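Local atomic coordinates of coat protein (Sulfolobus turreted icosahedral virus, PDB entry 2BBD), a protein that forms the capsid of an icosahedral archaeal virus as its major coat protein, probably through a double beta-barrel subunit like those of related eukaryotic and bacterial viruses. Residues T231-K236 with A271-R276; L82-Y87 with R213-V218. All blocks are in the same frame, centred on the assembly; numbering follows the deposited sequence.

Contact 1. Residues T231-K236 with A271-R276; sequences TEYELK and AIIDFR
Tyr233 and Ile273 reach for each other from opposing strands, and their meeting is the tight part of this contact. The CG1 methylene of Ile273 sits over one face of the tyrosine ring, 3.8 Å from the ring centroid and 22° off the normal, a CH-pi contact displaced toward the rim. Its nearest ring atom is CZ of Tyr233, 3.6 Å from CG1 of Ile273; the terminal CD1 of Ile273 lies over the neighbouring corner, 3.7 Å from CE1 of Tyr233. CB of Tyr233 points toward 271-276, and with CG anti to the backbone nitrogen (chi1 171°) the ring extends to Ile273. A hydrogen bond to Gln214 NE2 anchors the hydroxyl end of the ring, so a buried polar atom is satisfied at the far end of an otherwise apolar contact.

Toward Leu235 and Phe275 the packing is looser. These side chains cross at about a right angle, and a single methyl, CD2 of Leu235, meets the edge of the phenyl ring near its plane, 3.9 Å from CE1 of Phe275. At Phe275 strand 270-284 is interrupted by a short 3-10 segment. Glu232 and Lys236, which do not touch 271-276, are partly exposed to solvent. Tyr295 and Leu297 of strand 293-299 also pack against Tyr233, while Ile246 of strand 243-249 packs against Leu235.

The CA atoms of Tyr233 and Ile273 are 9.3 Å apart, so the strands are joined through side chains, as in the interior of a beta sandwich. Two facing sheets packed in this way are consistent with one jelly-roll barrel of the double-barrel fold.

Contact 2. Residues L82-Y87 with R213-V218; sequences LGILMY and RQLVYV
The Tyr217 ring receives the CD1 methyl of Ile84 over one face, almost centrally: CD1 of Ile84 is 4.3 Å from the ring centroid and 12° off the normal, a CH-pi contact. Tyr306 of strand 303-313 also meets this ring, the two planes slightly inclined. At the rim, the phenol hydroxyl is hydrogen-bonded to Glu187 OE1, which ties down the end of the ring.

Beside the ring, the other branch of Ile84 works on Leu215. Its CG2 methyl lies 3.8 Å from CD2 of Leu215, and the two side chains cross at about a right angle. With CG1 anti to the carbonyl carbon (chi1 -68°) and the chain extended beyond it, CD1 reaches the tyrosine while CG2 turns to the leucine. CD2 of Leu215 also rests against the helix backbone, 3.8 Å from the amide nitrogen of Leu85, and comes within 4.3 Å of CB of Leu85. All four touching residues are buried, and the interface between the segments is apolar.

The axes of segments 82-87 and 213-218 pass 9.4 Å apart at 115°, so helix 79-89 lies across the strand. It lies between the five-stranded sheet that contains strand 108-123 and the mixed sheet that contains strand 303-313: Leu82 packs on Trp116 and Phe118 of the former strand, whereas Leu85 packs on Val310 of the latter, a neighbour of strand 210-219.

Strand 210-219 joins the two contacts, whose centres are 13 Å apart. It pairs with strand 270-284 in one sheet, through a probable hydrogen bond from Ile273 N to Gln214 O of 2.7 Å. Leu215 and Tyr217 face the helix of contact 2, whereas Gln214 points the other way, where its NE2 lies 2.8 Å from OH of Tyr233 in contact 1. The sheet is therefore packed on both sides, by helix 79-89 and by strand 230-237. A salt bridge from Arg213 NE of contact 2 to Asp274 OD2 of contact 1 adds a further tie. Near contact 2, a bound methylpentanediol, probably from the crystallisation liquor, lies about 3 Å from the side chain of Tyr217.

Contact 1. Residues T231-K236 with A271-R276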
loop_
_atom_site.group_PDB
_atom_site.type_symbol
_atom_site.label_atom_id
_atom_site.label_comp_id
_atom_site.label_asym_id
_atom_site.label_seq_id
_atom_site.Cartn_x
_atom_site.Cartn_y
_atom_site.Cartn_z
ATOM N N THR A 231 -15.926 7.408 -13.127
ATOM C CA THR A 231 -15.946 8.586 -13.991
ATOM C C THR A 231 -15.631 9.889 -13.264
ATOM O O THR A 231 -15.110 10.831 -13.862
ATOM C CB THR A 231 -17.313 8.723 -14.684
ATOM O OG1 THR A 231 -18.348 8.791 -13.694
ATOM C CG2 THR A 231 -17.562 7.530 -15.579
ATOM N N GLU A 232 -15.926 9.933 -11.969
ATOM C CA GLU A 232 -15.692 11.136 -11.180
ATOM C C GLU A 232 -15.317 10.811 -9.737
ATOM O O GLU A 232 -15.840 9.859 -9.153
ATOM C CB GLU A 232 -16.957 12.001 -11.182
ATOM C CG GLU A 232 -16.801 13.382 -10.562
ATOM C CD GLU A 232 -16.396 14.440 -11.581
ATOM O OE1 GLU A 232 -16.704 14.262 -12.783
ATOM O OE2 GLU A 232 -15.786 15.458 -11.183
ATOM N N TYR A 233 -14.419 11.619 -9.173
ATOM C CA TYR A 233 -13.965 11.463 -7.792
ATOM C C TYR A 233 -14.235 12.772 -7.065
ATOM O O TYR A 233 -14.009 13.853 -7.606
ATOM C CB TYR A 233 -12.464 11.163 -7.727
ATOM C CG TYR A 233 -11.905 11.204 -6.317
ATOM C CD1 TYR A 233 -11.866 10.058 -5.524
ATOM C CD2 TYR A 233 -11.433 12.402 -5.768
ATOM C CE1 TYR A 233 -11.369 10.099 -4.221
ATOM C CE2 TYR A 233 -10.936 12.453 -4.460
ATOM C CZ TYR A 233 -10.907 11.299 -3.699
ATOM O OH TYR A 233 -10.416 11.339 -2.417
ATOM N N GLU A 234 -14.689 12.670 -5.826
ATOM C CA GLU A 234 -15.016 13.854 -5.054
ATOM C C GLU A 234 -14.611 13.722 -3.586
ATOM O O GLU A 234 -14.940 12.728 -2.935
ATOM C CB GLU A 234 -16.523 14.089 -5.158
ATOM C CG GLU A 234 -17.026 15.429 -4.670
ATOM C CD GLU A 234 -18.546 15.524 -4.762
ATOM O OE1 GLU A 234 -19.123 14.944 -5.707
ATOM O OE2 GLU A 234 -19.159 16.180 -3.896
ATOM N N LEU A 235 -13.877 14.714 -3.085
ATOM C CA LEU A 235 -13.465 14.752 -1.683
ATOM C C LEU A 235 -14.246 15.931 -1.117
ATOM O O LEU A 235 -14.006 17.086 -1.488
ATOM C CB LEU A 235 -11.962 15.003 -1.540
ATOM C CG LEU A 235 -11.499 14.941 -0.080
ATOM C CD1 LEU A 235 -11.682 13.513 0.449
ATOM C CD2 LEU A 235 -10.039 15.385 0.040
ATOM N N LYS A 236 -15.177 15.641 -0.218
ATOM C CA LYS A 236 -16.029 16.686 0.327
ATOM C C LYS A 236 -16.075 16.802 1.848
ATOM O O LYS A 236 -16.104 15.796 2.562
ATOM C CB LYS A 236 -17.448 16.473 -0.217
ATOM C CG LYS A 236 -18.499 17.471 0.233
ATOM C CD LYS A 236 -19.865 17.030 -0.287
ATOM C CE LYS A 236 -20.969 18.012 0.071
ATOM N NZ LYS A 236 -22.304 17.535 -0.429
ATOM N N ALA A 271 -6.567 5.034 -9.519
ATOM C CA ALA A 271 -6.058 6.403 -9.478
ATOM C C ALA A 271 -5.548 6.782 -8.087
ATOM O O ALA A 271 -5.977 6.230 -7.071
ATOM C CB ALA A 271 -7.147 7.392 -9.937
ATOM N N ILE A 272 -4.612 7.724 -8.050
ATOM C CA ILE A 272 -4.057 8.194 -6.793
ATOM C C ILE A 272 -4.377 9.665 -6.550
ATOM O O ILE A 272 -4.266 10.499 -7.451
ATOM C CB ILE A 272 -2.537 8.028 -6.756
ATOM C CG1 ILE A 272 -2.176 6.532 -6.713
ATOM C CG2 ILE A 272 -1.975 8.775 -5.556
ATOM C CD1 ILE A 272 -0.692 6.242 -6.835
ATOM N N ILE A 273 -4.781 9.969 -5.323
ATOM C CA ILE A 273 -5.085 11.336 -4.927
ATOM C C ILE A 273 -3.992 11.845 -4.007
ATOM O O ILE A 273 -3.917 11.435 -2.848
ATOM C CB ILE A 273 -6.411 11.453 -4.129
ATOM C CG1 ILE A 273 -7.604 11.100 -5.010
ATOM C CG2 ILE A 273 -6.545 12.856 -3.555
ATOM C CD1 ILE A 273 -7.815 9.615 -5.165
ATOM N N ASP A 274 -3.135 12.722 -4.518
ATOM C CA ASP A 274 -2.093 13.304 -3.685
ATOM C C ASP A 274 -2.720 14.535 -3.051
ATOM O O ASP A 274 -2.874 15.572 -3.696
ATOM C CB ASP A 274 -0.871 13.691 -4.520
ATOM C CG ASP A 274 -0.103 12.482 -5.021
ATOM O OD1 ASP A 274 -0.404 11.986 -6.122
ATOM O OD2 ASP A 274 0.798 12.017 -4.298
ATOM N N PHE A 275 -3.093 14.401 -1.784
ATOM C CA PHE A 275 -3.743 15.471 -1.046
ATOM C C PHE A 275 -3.054 16.834 -1.060
ATOM O O PHE A 275 -3.732 17.855 -1.164
ATOM C CB PHE A 275 -4.001 15.007 0.389
ATOM C CG PHE A 275 -4.929 13.820 0.474
ATOM C CD1 PHE A 275 -6.270 13.944 0.126
ATOM C CD2 PHE A 275 -4.450 12.568 0.866
ATOM C CE1 PHE A 275 -7.133 12.835 0.163
ATOM C CE2 PHE A 275 -5.293 11.457 0.907
ATOM C CZ PHE A 275 -6.643 11.592 0.553
ATOM N N ARG A 276 -1.726 16.869 -0.979
ATOM C CA ARG A 276 -1.020 18.148 -0.981
ATOM C C ARG A 276 -1.304 18.950 -2.246
ATOM O O ARG A 276 -1.071 20.157 -2.287
ATOM C CB ARG A 276 0.489 17.949 -0.845
ATOM C CG ARG A 276 1.118 17.240 -2.019
ATOM C CD ARG A 276 2.637 17.333 -1.973
ATOM N NE ARG A 276 3.257 16.520 -3.017
ATOM C CZ ARG A 276 2.945 16.584 -4.312
ATOM N NH1 ARG A 276 2.013 17.426 -4.746
ATOM N NH2 ARG A 276 3.567 15.794 -5.179
#

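Contact 2. Residues L82-Y87 with R213-V218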
loop_
_atom_site.group_PDB
_atom_site.type_symbol
_atom_site.label_atom_id
_atom_site.label_comp_id
_atom_site.label_asym_id
_atom_site.label_seq_id
_atom_site.Cartn_x
_atom_site.Cartn_y
_atom_site.Cartn_z
ATOM N N LEU A 82 -0.892 -2.722 -2.476
ATOM C CA LEU A 82 0.485 -2.282 -2.292
ATOM C C LEU A 82 1.243 -2.403 -3.614
ATOM O O LEU A 82 2.127 -1.584 -3.908
ATOM C CB LEU A 82 1.177 -3.117 -1.206
ATOM C CG LEU A 82 2.595 -2.684 -0.802
ATOM C CD1 LEU A 82 2.580 -1.219 -0.341
ATOM C CD2 LEU A 82 3.115 -3.596 0.323
ATOM N N GLY A 83 0.886 -3.428 -4.395
ATOM C CA GLY A 83 1.516 -3.665 -5.687
ATOM C C GLY A 83 1.187 -2.549 -6.670
ATOM O O GLY A 83 2.045 -2.078 -7.417
ATOM N N ILE A 84 -0.067 -2.118 -6.672
ATOM C CA ILE A 84 -0.462 -1.035 -7.558
ATOM C C ILE A 84 0.249 0.245 -7.094
ATOM O O ILE A 84 0.673 1.059 -7.915
ATOM C CB ILE A 84 -2.006 -0.872 -7.572
ATOM C CG1 ILE A 84 -2.633 -2.095 -8.250
ATOM C CG2 ILE A 84 -2.411 0.397 -8.325
ATOM C CD1 ILE A 84 -4.131 -2.223 -8.061
ATOM N N LEU A 85 0.411 0.408 -5.783
ATOM C CA LEU A 85 1.108 1.582 -5.273
ATOM C C LEU A 85 2.559 1.531 -5.763
ATOM O O LEU A 85 3.138 2.555 -6.127
ATOM C CB LEU A 85 1.075 1.621 -3.737
ATOM C CG LEU A 85 1.703 2.870 -3.096
ATOM C CD1 LEU A 85 0.903 4.105 -3.496
ATOM C CD2 LEU A 85 1.728 2.731 -1.576
HETATM N N MSE A 86 3.146 0.336 -5.789
HETATM C CA MSE A 86 4.522 0.194 -6.258
HETATM C C MSE A 86 4.617 0.587 -7.736
HETATM O O MSE A 86 5.552 1.259 -8.162
HETATM C CB MSE A 86 5.004 -1.252 -6.087
HETATM C CG MSE A 86 5.105 -1.720 -4.649
HETATM SE SE MSE A 86 6.276 -0.578 -3.596
HETATM C CE MSE A 86 4.923 0.262 -2.489
ATOM N N TYR A 87 3.642 0.144 -8.514
ATOM C CA TYR A 87 3.600 0.442 -9.938
ATOM C C TYR A 87 3.710 1.950 -10.161
ATOM O O TYR A 87 4.533 2.413 -10.939
ATOM C CB TYR A 87 2.287 -0.083 -10.530
ATOM C CG TYR A 87 1.991 0.385 -11.936
ATOM C CD1 TYR A 87 2.460 -0.319 -13.048
ATOM C CD2 TYR A 87 1.213 1.523 -12.154
ATOM C CE1 TYR A 87 2.149 0.102 -14.348
ATOM C CE2 TYR A 87 0.905 1.956 -13.441
ATOM C CZ TYR A 87 1.367 1.245 -14.528
ATOM O OH TYR A 87 1.028 1.675 -15.782
ATOM N N ARG A 213 -1.466 10.418 0.655
ATOM C CA ARG A 213 -2.071 10.090 -0.625
ATOM C C ARG A 213 -3.010 8.902 -0.518
ATOM O O ARG A 213 -2.872 8.053 0.370
ATOM C CB ARG A 213 -0.998 9.823 -1.682
ATOM C CG ARG A 213 -0.143 8.609 -1.425
ATOM C CD ARG A 213 0.987 8.554 -2.423
ATOM N NE ARG A 213 1.737 9.805 -2.411
ATOM C CZ ARG A 213 3.021 9.910 -2.738
ATOM N NH1 ARG A 213 3.706 8.835 -3.106
ATOM N NH2 ARG A 213 3.624 11.092 -2.685
ATOM N N GLN A 214 -3.981 8.862 -1.423
ATOM C CA GLN A 214 -4.963 7.798 -1.433
ATOM C C GLN A 214 -5.002 7.086 -2.769
ATOM O O GLN A 214 -5.175 7.720 -3.818
ATOM C CB GLN A 214 -6.340 8.373 -1.132
ATOM C CG GLN A 214 -7.448 7.344 -1.048
ATOM C CD GLN A 214 -8.816 7.982 -1.069
ATOM O OE1 GLN A 214 -9.829 7.334 -0.782
ATOM N NE2 GLN A 214 -8.860 9.263 -1.424
ATOM N N LEU A 215 -4.826 5.769 -2.728
ATOM C CA LEU A 215 -4.889 4.957 -3.931
ATOM C C LEU A 215 -6.276 4.348 -3.959
ATOM O O LEU A 215 -6.700 3.703 -3.003
ATOM C CB LEU A 215 -3.852 3.833 -3.917
ATOM C CG LEU A 215 -4.154 2.719 -4.941
ATOM C CD1 LEU A 215 -4.168 3.297 -6.363
ATOM C CD2 LEU A 215 -3.115 1.601 -4.820
ATOM N N VAL A 216 -6.990 4.570 -5.052
ATOM C CA VAL A 216 -8.323 4.025 -5.184
ATOM C C VAL A 216 -8.425 3.183 -6.435
ATOM O O VAL A 216 -8.004 3.609 -7.509
ATOM C CB VAL A 216 -9.394 5.135 -5.296
ATOM C CG1 VAL A 216 -10.784 4.495 -5.419
ATOM C CG2 VAL A 216 -9.313 6.072 -4.093
ATOM N N TYR A 217 -8.962 1.978 -6.289
ATOM C CA TYR A 217 -9.176 1.124 -7.442
ATOM C C TYR A 217 -10.519 0.448 -7.272
ATOM O O TYR A 217 -10.976 0.220 -6.154
ATOM C CB TYR A 217 -8.052 0.103 -7.649
ATOM C CG TYR A 217 -7.789 -0.837 -6.502
ATOM C CD1 TYR A 217 -7.019 -0.437 -5.414
ATOM C CD2 TYR A 217 -8.257 -2.148 -6.534
ATOM C CE1 TYR A 217 -6.709 -1.324 -4.384
ATOM C CE2 TYR A 217 -7.955 -3.051 -5.504
ATOM C CZ TYR A 217 -7.176 -2.630 -4.433
ATOM O OH TYR A 217 -6.853 -3.512 -3.419
ATOM N N VAL A 218 -11.157 0.156 -8.397
ATOM C CA VAL A 218 -12.484 -0.431 -8.397
ATOM C C VAL A 218 -12.554 -1.771 -9.127
ATOM O O VAL A 218 -11.955 -1.950 -10.180
ATOM C CB VAL A 218 -13.474 0.578 -9.028
ATOM C CG1 VAL A 218 -14.871 0.063 -8.940
ATOM C CG2 VAL A 218 -13.355 1.917 -8.306
#